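Local coordinates for glucocorticoid modulatory element-binding protein 1 (Homo sapiens, PDB 1OQJ), which binds glucocorticoid modulatory elements and the transferrin receptor promoter, raising sensitivity to low glucocorticoid levels, and serves as an auxiliary factor in parvovirus replication, at residues I20-N32 and I80-C93. Numbering follows the deposited sequence.
Sequences ILLWKKFVCPGIN and IDFYQHDKVCSNTC. With ZN (zinc ion), chain C.
The zinc site of this SAND domain illustrates how one metal can tie together two loops far apart in sequence: Cys28 SG, on the loop after strand 17-22, joins His85 NE2, Cys89 SG and Cys93 SG round the ion, at 2.3 Å for Cys28 and 2.1 Å for His85. Second-shell bonds probably help orient the ligands. The Cys28 thiolate also accepts a nearly straight bond from Ser90 N (3.4 Å, 166°), which probably tempers its charge. On the far side of the imidazole, His85 ND1 donates in its ring plane to Asp81 OD2 (2.8 Å), meeting the oxygen from above the carboxylate plane. Pro29, which follows Cys28 through a cis peptide bond, sets CB against Ser90 OG. Phe82 is wedged beside the site. Cys28 CA sits over the centre of one face, 3.6 Å from the ring centroid, while CE2 and CD2 of Phe82 lie over one face of Phe26, the rings inclined at 47°; the opposite face of Phe26 is packed by Leu21 CD2. Backbone polar atoms are matched here too: Tyr83 N donates to Phe26 O (2.8 Å), and one water accepts from Cys28 N and donates to the carbonyls of Tyr83 and Val88. At the other end Trp23, with CG anti to the backbone N, swings its indole toward 80-83, where NE1 donates to Asp81 O (2.9 Å) almost in line with the C=O. Tyr83 then points its CD1 edge at the indole face in a T-shaped pair, planes at 70°, and takes Lys24 CG over its own face. Within the domain, Phe26 and Phe82 continue inward onto Met75 of helix 71-76 and Trp60 of helix 60-63, while Ile80 touches Tyr10 of strand 9-14.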
loop_
_atom_site.group_PDB
_atom_site.type_symbol
_atom_site.label_atom_id
_atom_site.label_comp_id
_atom_site.label_asym_id
_atom_site.label_seq_id
_atom_site.Cartn_x
_atom_site.Cartn_y
_atom_site.Cartn_z
ATOM N N ILE A 20 1.800 -2.827 8.321
ATOM C CA ILE A 20 2.932 -1.940 8.087
ATOM C C ILE A 20 3.347 -1.981 6.625
ATOM O O ILE A 20 3.589 -3.050 6.070
ATOM C CB ILE A 20 4.139 -2.355 8.955
ATOM C CG1 ILE A 20 3.750 -2.303 10.432
ATOM C CG2 ILE A 20 5.327 -1.437 8.691
ATOM C CD1 ILE A 20 4.833 -2.810 11.361
ATOM N N LEU A 21 3.416 -0.810 6.003
ATOM C CA LEU A 21 3.825 -0.713 4.607
ATOM C C LEU A 21 5.335 -0.491 4.547
ATOM O O LEU A 21 5.831 0.494 5.087
ATOM C CB LEU A 21 3.115 0.470 3.929
ATOM C CG LEU A 21 3.484 0.762 2.467
ATOM C CD1 LEU A 21 2.967 -0.354 1.578
ATOM C CD2 LEU A 21 2.879 2.093 2.032
ATOM N N LEU A 22 6.062 -1.413 3.917
ATOM C CA LEU A 22 7.511 -1.261 3.768
ATOM C C LEU A 22 7.654 -0.401 2.517
ATOM O O LEU A 22 7.483 -0.880 1.392
ATOM C CB LEU A 22 8.181 -2.626 3.585
ATOM C CG LEU A 22 7.897 -3.629 4.706
ATOM C CD1 LEU A 22 8.737 -4.875 4.483
ATOM C CD2 LEU A 22 8.210 -3.011 6.067
ATOM N N TRP A 23 7.974 0.875 2.716
ATOM C CA TRP A 23 8.042 1.823 1.611
ATOM C C TRP A 23 8.912 1.508 0.404
ATOM O O TRP A 23 8.461 1.666 -0.730
ATOM C CB TRP A 23 8.394 3.217 2.130
ATOM C CG TRP A 23 8.338 4.255 1.045
ATOM C CD1 TRP A 23 7.244 4.628 0.319
ATOM C CD2 TRP A 23 9.440 5.011 0.529
ATOM N NE1 TRP A 23 7.599 5.570 -0.622
ATOM C CE2 TRP A 23 8.942 5.822 -0.513
ATOM C CE3 TRP A 23 10.804 5.081 0.846
ATOM C CZ2 TRP A 23 9.761 6.693 -1.240
ATOM C CZ3 TRP A 23 11.619 5.951 0.122
ATOM C CH2 TRP A 23 11.091 6.743 -0.909
ATOM N N LYS A 24 10.151 1.084 0.616
ATOM C CA LYS A 24 10.992 0.790 -0.535
ATOM C C LYS A 24 10.522 -0.437 -1.312
ATOM O O LYS A 24 10.855 -0.586 -2.484
ATOM C CB LYS A 24 12.459 0.659 -0.116
ATOM C CG LYS A 24 13.041 2.002 0.331
ATOM C CD LYS A 24 14.545 1.966 0.498
ATOM C CE LYS A 24 15.047 3.306 1.009
ATOM N NZ LYS A 24 16.511 3.294 1.281
ATOM N N LYS A 25 9.734 -1.301 -0.670
ATOM C CA LYS A 25 9.198 -2.488 -1.341
ATOM C C LYS A 25 7.897 -2.143 -2.077
ATOM O O LYS A 25 7.378 -2.946 -2.855
ATOM C CB LYS A 25 8.915 -3.606 -0.330
ATOM C CG LYS A 25 10.114 -4.468 0.036
ATOM C CD LYS A 25 11.233 -3.677 0.668
ATOM C CE LYS A 25 12.376 -4.606 1.058
ATOM N NZ LYS A 25 13.480 -3.870 1.731
ATOM N N PHE A 26 7.383 -0.943 -1.818
ATOM C CA PHE A 26 6.141 -0.442 -2.416
ATOM C C PHE A 26 6.444 0.045 -3.838
ATOM O O PHE A 26 6.562 1.242 -4.089
ATOM C CB PHE A 26 5.627 0.698 -1.531
ATOM C CG PHE A 26 4.285 1.251 -1.929
ATOM C CD1 PHE A 26 3.202 0.408 -2.165
ATOM C CD2 PHE A 26 4.083 2.627 -1.978
ATOM C CE1 PHE A 26 1.935 0.926 -2.437
ATOM C CE2 PHE A 26 2.818 3.161 -2.248
ATOM C CZ PHE A 26 1.744 2.305 -2.476
ATOM N N VAL A 27 6.552 -0.907 -4.760
ATOM C CA VAL A 27 6.893 -0.631 -6.153
ATOM C C VAL A 27 5.686 -0.679 -7.086
ATOM O O VAL A 27 4.825 -1.546 -6.952
ATOM C CB VAL A 27 7.959 -1.650 -6.632
ATOM C CG1 VAL A 27 8.333 -1.396 -8.080
ATOM C CG2 VAL A 27 9.191 -1.557 -5.739
ATOM N N CYS A 28 5.626 0.256 -8.029
ATOM C CA CYS A 28 4.514 0.299 -8.977
ATOM C C CYS A 28 4.381 -1.045 -9.690
ATOM O O CYS A 28 5.384 -1.640 -10.083
ATOM C CB CYS A 28 4.753 1.400 -10.003
ATOM S SG CYS A 28 3.488 1.487 -11.287
ATOM N N PRO A 29 3.138 -1.512 -9.926
ATOM C CA PRO A 29 1.845 -0.902 -9.593
ATOM C C PRO A 29 1.304 -1.249 -8.205
ATOM O O PRO A 29 0.120 -1.041 -7.919
ATOM C CB PRO A 29 0.943 -1.420 -10.703
ATOM C CG PRO A 29 1.420 -2.824 -10.842
ATOM C CD PRO A 29 2.939 -2.700 -10.776
ATOM N N GLY A 30 2.174 -1.801 -7.364
ATOM C CA GLY A 30 1.825 -2.145 -5.998
ATOM C C GLY A 30 0.803 -3.218 -5.671
ATOM O O GLY A 30 1.002 -3.977 -4.722
ATOM N N ILE A 31 -0.279 -3.300 -6.439
ATOM C CA ILE A 31 -1.353 -4.254 -6.156
ATOM C C ILE A 31 -0.949 -5.683 -5.763
ATOM O O ILE A 31 -1.421 -6.197 -4.741
ATOM C CB ILE A 31 -2.369 -4.293 -7.331
ATOM C CG1 ILE A 31 -3.616 -5.072 -6.914
ATOM C CG2 ILE A 31 -1.731 -4.904 -8.569
ATOM C CD1 ILE A 31 -4.770 -4.908 -7.870
ATOM N N ASN A 32 -0.079 -6.318 -6.545
ATOM C CA ASN A 32 0.350 -7.684 -6.239
ATOM C C ASN A 32 1.793 -7.777 -5.762
ATOM O O ASN A 32 2.417 -8.837 -5.845
ATOM C CB ASN A 32 0.166 -8.584 -7.463
ATOM C CG ASN A 32 -1.287 -8.740 -7.850
ATOM O OD1 ASN A 32 -2.123 -9.113 -7.027
ATOM N ND2 ASN A 32 -1.600 -8.455 -9.109
ATOM N N ILE A 80 4.260 9.977 -0.387
ATOM C CA ILE A 80 4.301 8.548 -0.117
ATOM C C ILE A 80 3.802 7.795 -1.347
ATOM O O ILE A 80 2.793 7.089 -1.306
ATOM C CB ILE A 80 3.440 8.187 1.113
ATOM C CG1 ILE A 80 3.816 9.096 2.292
ATOM C CG2 ILE A 80 3.670 6.728 1.489
ATOM C CD1 ILE A 80 2.950 8.920 3.519
ATOM N N ASP A 81 4.525 7.967 -2.447
ATOM C CA ASP A 81 4.202 7.315 -3.711
ATOM C C ASP A 81 5.108 6.092 -3.852
ATOM O O ASP A 81 5.969 5.852 -3.007
ATOM C CB ASP A 81 4.445 8.305 -4.856
ATOM C CG ASP A 81 3.836 7.858 -6.174
ATOM O OD1 ASP A 81 2.984 6.947 -6.168
ATOM O OD2 ASP A 81 4.206 8.445 -7.212
ATOM N N PHE A 82 4.916 5.310 -4.908
ATOM C CA PHE A 82 5.748 4.128 -5.116
ATOM C C PHE A 82 7.230 4.496 -5.099
ATOM O O PHE A 82 7.621 5.558 -5.595
ATOM C CB PHE A 82 5.434 3.492 -6.466
ATOM C CG PHE A 82 4.028 2.996 -6.596
ATOM C CD1 PHE A 82 3.199 3.489 -7.600
ATOM C CD2 PHE A 82 3.547 1.999 -5.755
ATOM C CE1 PHE A 82 1.903 2.989 -7.774
ATOM C CE2 PHE A 82 2.255 1.492 -5.917
ATOM C CZ PHE A 82 1.434 1.985 -6.929
ATOM N N TYR A 83 8.058 3.612 -4.550
ATOM C CA TYR A 83 9.498 3.854 -4.502
ATOM C C TYR A 83 10.060 3.956 -5.921
ATOM O O TYR A 83 9.845 3.067 -6.752
ATOM C CB TYR A 83 10.188 2.713 -3.746
ATOM C CG TYR A 83 11.675 2.896 -3.560
ATOM C CD1 TYR A 83 12.188 4.070 -3.020
ATOM C CD2 TYR A 83 12.567 1.888 -3.911
ATOM C CE1 TYR A 83 13.555 4.236 -2.834
ATOM C CE2 TYR A 83 13.941 2.043 -3.726
ATOM C CZ TYR A 83 14.425 3.220 -3.189
ATOM O OH TYR A 83 15.781 3.403 -3.018
ATOM N N GLN A 84 10.776 5.047 -6.190
ATOM C CA GLN A 84 11.378 5.297 -7.501
ATOM C C GLN A 84 10.348 5.349 -8.623
ATOM O O GLN A 84 10.642 4.974 -9.756
ATOM C CB GLN A 84 12.411 4.214 -7.836
ATOM C CG GLN A 84 13.537 4.081 -6.833
ATOM C CD GLN A 84 14.611 3.121 -7.308
ATOM O OE1 GLN A 84 14.381 1.915 -7.418
ATOM N NE2 GLN A 84 15.788 3.654 -7.600
ATOM N N HIS A 85 9.149 5.838 -8.325
ATOM C CA HIS A 85 8.098 5.874 -9.335
ATOM C C HIS A 85 8.439 6.643 -10.605
ATOM O O HIS A 85 7.918 6.328 -11.676
ATOM C CB HIS A 85 6.803 6.433 -8.743
ATOM C CG HIS A 85 5.575 5.984 -9.472
ATOM N ND1 HIS A 85 4.334 6.539 -9.257
ATOM C CD2 HIS A 85 5.400 5.010 -10.395
ATOM C CE1 HIS A 85 3.443 5.924 -10.018
ATOM N NE2 HIS A 85 4.065 4.993 -10.717
ATOM N N ASP A 86 9.308 7.641 -10.500
ATOM C CA ASP A 86 9.665 8.411 -11.681
ATOM C C ASP A 86 10.467 7.591 -12.691
ATOM O O ASP A 86 10.592 7.987 -13.848
ATOM C CB ASP A 86 10.447 9.669 -11.294
ATOM C CG ASP A 86 11.728 9.357 -10.550
ATOM O OD1 ASP A 86 12.551 10.280 -10.382
ATOM O OD2 ASP A 86 11.912 8.199 -10.128
ATOM N N LYS A 87 10.997 6.446 -12.267
ATOM C CA LYS A 87 11.790 5.601 -13.163
ATOM C C LYS A 87 11.268 4.173 -13.285
ATOM O O LYS A 87 11.529 3.486 -14.273
ATOM C CB LYS A 87 13.246 5.563 -12.688
ATOM C CG LYS A 87 13.908 6.928 -12.630
ATOM C CD LYS A 87 15.304 6.851 -12.038
ATOM C CE LYS A 87 15.924 8.238 -11.936
ATOM N NZ LYS A 87 17.273 8.208 -11.306
ATOM N N VAL A 88 10.527 3.733 -12.275
ATOM C CA VAL A 88 9.980 2.383 -12.250
ATOM C C VAL A 88 8.457 2.461 -12.249
ATOM O O VAL A 88 7.845 2.814 -11.241
ATOM C CB VAL A 88 10.473 1.632 -10.995
ATOM C CG1 VAL A 88 9.871 0.240 -10.943
ATOM C CG2 VAL A 88 11.996 1.560 -11.008
ATOM N N CYS A 89 7.854 2.126 -13.386
ATOM C CA CYS A 89 6.404 2.194 -13.536
ATOM C C CYS A 89 5.899 1.165 -14.548
ATOM O O CYS A 89 6.579 0.861 -15.530
ATOM C CB CYS A 89 6.015 3.609 -13.986
ATOM S SG CYS A 89 4.242 3.931 -14.169
ATOM N N SER A 90 4.705 0.630 -14.305
ATOM C CA SER A 90 4.119 -0.364 -15.200
ATOM C C SER A 90 3.138 0.271 -16.175
ATOM O O SER A 90 2.685 -0.380 -17.117
ATOM C CB SER A 90 3.368 -1.417 -14.397
ATOM O OG SER A 90 2.234 -0.830 -13.780
ATOM N N ASN A 91 2.797 1.531 -15.929
ATOM C CA ASN A 91 1.859 2.258 -16.775
ATOM C C ASN A 91 0.439 1.720 -16.604
ATOM O O ASN A 91 -0.419 1.944 -17.459
ATOM C CB ASN A 91 2.280 2.153 -18.243
ATOM C CG ASN A 91 3.700 2.624 -18.475
ATOM O OD1 ASN A 91 4.029 3.785 -18.237
ATOM N ND2 ASN A 91 4.556 1.719 -18.944
ATOM N N THR A 92 0.197 1.007 -15.508
ATOM C CA THR A 92 -1.126 0.456 -15.227
ATOM C C THR A 92 -1.571 0.871 -13.831
ATOM O O THR A 92 -2.619 0.447 -13.349
ATOM C CB THR A 92 -1.136 -1.087 -15.288
ATOM O OG1 THR A 92 -0.316 -1.617 -14.238
ATOM C CG2 THR A 92 -0.612 -1.572 -16.631
ATOM N N CYS A 93 -0.766 1.711 -13.189
ATOM C CA CYS A 93 -1.060 2.173 -11.841
ATOM C C CYS A 93 -2.232 3.140 -11.797
ATOM O O CYS A 93 -2.809 3.375 -10.735
ATOM C CB CYS A 93 0.185 2.826 -11.235
ATOM S SG CYS A 93 0.921 4.128 -12.247
HETATM ZN ZN ZN C . 3.219 3.617 -12.053
HETATM O O HOH W 1 7.786 2.210 -8.492
#